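PDB 1T0F: transposon Tn7 transposition protein TnsA from Escherichia coli, which joins TnsB to form the Tn7 transposase and, as its restriction enzyme-like endonuclease subunit, makes the 5'-strand breaks in DNA during transposition. Local coordinates for residues W181-K186 with L238-F243. Residues are numbered along the deposited sequence; the frame is centred on the assembly and turned at random.
Sequences WLYSVK and LTANGF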
loop_
_atom_site.group_PDB
_atom_site.type_symbol
_atom_site.label_atom_id
_atom_site.label_comp_id
_atom_site.label_asym_id
_atom_site.label_seq_id
_atom_site.Cartn_x
_atom_site.Cartn_y
_atom_site.Cartn_z
ATOM N N TRP A 181 14.310 5.350 8.308
ATOM C CA TRP A 181 14.470 6.226 9.456
ATOM C C TRP A 181 13.183 6.332 10.271
ATOM O O TRP A 181 13.197 6.220 11.497
ATOM C CB TRP A 181 14.909 7.614 8.982
ATOM C CG TRP A 181 15.024 8.595 10.094
ATOM C CD1 TRP A 181 15.985 8.636 11.062
ATOM C CD2 TRP A 181 14.099 9.644 10.397
ATOM N NE1 TRP A 181 15.711 9.647 11.958
ATOM C CE2 TRP A 181 14.558 10.281 11.570
ATOM C CE3 TRP A 181 12.921 10.107 9.789
ATOM C CZ2 TRP A 181 13.880 11.360 12.153
ATOM C CZ3 TRP A 181 12.247 11.178 10.368
ATOM C CH2 TRP A 181 12.730 11.792 11.538
ATOM N N LEU A 182 12.065 6.535 9.584
ATOM C CA LEU A 182 10.770 6.673 10.236
ATOM C C LEU A 182 10.241 5.424 10.910
ATOM O O LEU A 182 9.521 5.513 11.898
ATOM C CB LEU A 182 9.711 7.119 9.231
ATOM C CG LEU A 182 9.423 8.595 9.017
ATOM C CD1 LEU A 182 8.293 8.700 8.008
ATOM C CD2 LEU A 182 9.027 9.260 10.338
ATOM N N TYR A 183 10.581 4.262 10.366
ATOM C CA TYR A 183 10.076 3.007 10.899
ATOM C C TYR A 183 11.163 2.004 11.288
ATOM O O TYR A 183 10.893 0.810 11.398
ATOM C CB TYR A 183 9.132 2.375 9.871
ATOM C CG TYR A 183 7.966 3.259 9.473
ATOM C CD1 TYR A 183 6.765 3.230 10.185
ATOM C CD2 TYR A 183 8.068 4.134 8.392
ATOM C CE1 TYR A 183 5.694 4.053 9.829
ATOM C CE2 TYR A 183 7.005 4.960 8.028
ATOM C CZ TYR A 183 5.823 4.915 8.749
ATOM O OH TYR A 183 4.769 5.730 8.388
ATOM N N SER A 184 12.384 2.488 11.498
ATOM C CA SER A 184 13.493 1.618 11.883
ATOM C C SER A 184 13.084 0.782 13.089
ATOM O O SER A 184 13.403 -0.403 13.177
ATOM C CB SER A 184 14.714 2.453 12.260
ATOM O OG SER A 184 14.427 3.256 13.391
ATOM N N VAL A 185 12.381 1.416 14.021
ATOM C CA VAL A 185 11.921 0.741 15.227
ATOM C C VAL A 185 10.396 0.716 15.291
ATOM O O VAL A 185 9.717 1.370 14.498
ATOM C CB VAL A 185 12.453 1.445 16.494
ATOM C CG1 VAL A 185 13.976 1.482 16.469
ATOM C CG2 VAL A 185 11.885 2.855 16.581
ATOM N N LYS A 186 9.868 -0.045 16.244
ATOM C CA LYS A 186 8.428 -0.168 16.442
ATOM C C LYS A 186 7.770 1.210 16.571
ATOM O O LYS A 186 8.147 2.011 17.425
ATOM C CB LYS A 186 8.146 -1.008 17.696
ATOM C CG LYS A 186 8.660 -0.406 19.015
ATOM C CD LYS A 186 10.178 -0.150 19.034
ATOM C CE LYS A 186 11.009 -1.432 18.919
ATOM N NZ LYS A 186 10.942 -2.078 17.572
ATOM N N LEU A 238 4.179 11.411 15.053
ATOM C CA LEU A 238 2.959 11.836 14.374
ATOM C C LEU A 238 3.055 11.573 12.870
ATOM O O LEU A 238 2.055 11.255 12.221
ATOM C CB LEU A 238 2.698 13.323 14.642
ATOM C CG LEU A 238 2.283 13.646 16.084
ATOM C CD1 LEU A 238 2.416 15.149 16.360
ATOM C CD2 LEU A 238 0.848 13.166 16.307
ATOM N N THR A 239 4.259 11.694 12.321
ATOM C CA THR A 239 4.460 11.462 10.896
ATOM C C THR A 239 4.345 9.969 10.566
ATOM O O THR A 239 3.712 9.594 9.584
ATOM C CB THR A 239 5.844 11.969 10.421
ATOM O OG1 THR A 239 5.951 13.378 10.666
ATOM C CG2 THR A 239 6.008 11.730 8.926
ATOM N N ALA A 240 4.955 9.126 11.394
ATOM C CA ALA A 240 4.916 7.677 11.176
ATOM C C ALA A 240 3.479 7.159 11.233
ATOM O O ALA A 240 3.109 6.218 10.520
ATOM C CB ALA A 240 5.769 6.972 12.220
ATOM N N ASN A 241 2.668 7.779 12.082
ATOM C CA ASN A 241 1.273 7.390 12.224
ATOM C C ASN A 241 0.378 8.002 11.154
ATOM O O ASN A 241 -0.810 7.681 11.078
ATOM C CB ASN A 241 0.769 7.757 13.618
ATOM C CG ASN A 241 1.193 6.751 14.662
ATOM O OD1 ASN A 241 0.552 5.718 14.830
ATOM N ND2 ASN A 241 2.293 7.035 15.355
ATOM N N GLY A 242 0.947 8.885 10.335
ATOM C CA GLY A 242 0.191 9.488 9.247
ATOM C C GLY A 242 -0.475 10.833 9.478
ATOM O O GLY A 242 -0.995 11.429 8.529
ATOM N N PHE A 243 -0.480 11.313 10.720
ATOM C CA PHE A 243 -1.105 12.597 11.023
ATOM C C PHE A 243 -0.344 13.741 10.365
ATOM O O PHE A 243 -0.895 14.808 10.111
ATOM C CB PHE A 243 -1.210 12.779 12.533
ATOM C CG PHE A 243 -2.133 11.791 13.174
ATOM C CD1 PHE A 243 -3.468 11.736 12.792
ATOM C CD2 PHE A 243 -1.663 10.879 14.110
ATOM C CE1 PHE A 243 -4.327 10.785 13.326
ATOM C CE2 PHE A 243 -2.515 9.918 14.654
ATOM C CZ PHE A 243 -3.851 9.874 14.258
#
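Ala-240, in the last turn of helix 230-240, lies where Leu-182 and Tyr-183 of helix 173-183 converge. The CA atoms of Leu-182 and Ala-240 come within 6.0 Å, a close approach consistent with the small side chain of Ala-240. Backbone O of Leu-182 approaches the methyl CB of Ala-240 (4.0 Å), while CD1 of Leu-182 meets CG2 of Thr-239 at 3.9 Å, the two side chains crossing at about a right angle. Thr-239 OG1 is hydrogen-bonded to Ile-235 O in its own helix, and CG2, anti to the backbone N, meets Leu-182. With CG anti to its carbonyl carbon (chi1 -57°), Tyr-183 lays its ring beside Ala-240, CE1 3.8 Å from CB. Its hydroxyl OH then donates to Ala-240 O at 2.7 Å, 16° from the carbonyl plane, and this acceptor lies at the ring edge. A phenylalanine in place of Tyr-183 would probably keep the apolar contact but leave O of Ala-240, a buried residue, without this donor. Just beyond, Gly-242, with positive phi, returns its N-H to Thr-239 O, and Phe-243 N bonds weakly to Leu-238 O. The arrangement is thus helix-end packing within TnsA's C-terminal family region, a tyrosine bonding to the final turn of a helix that closes in a Schellman motif.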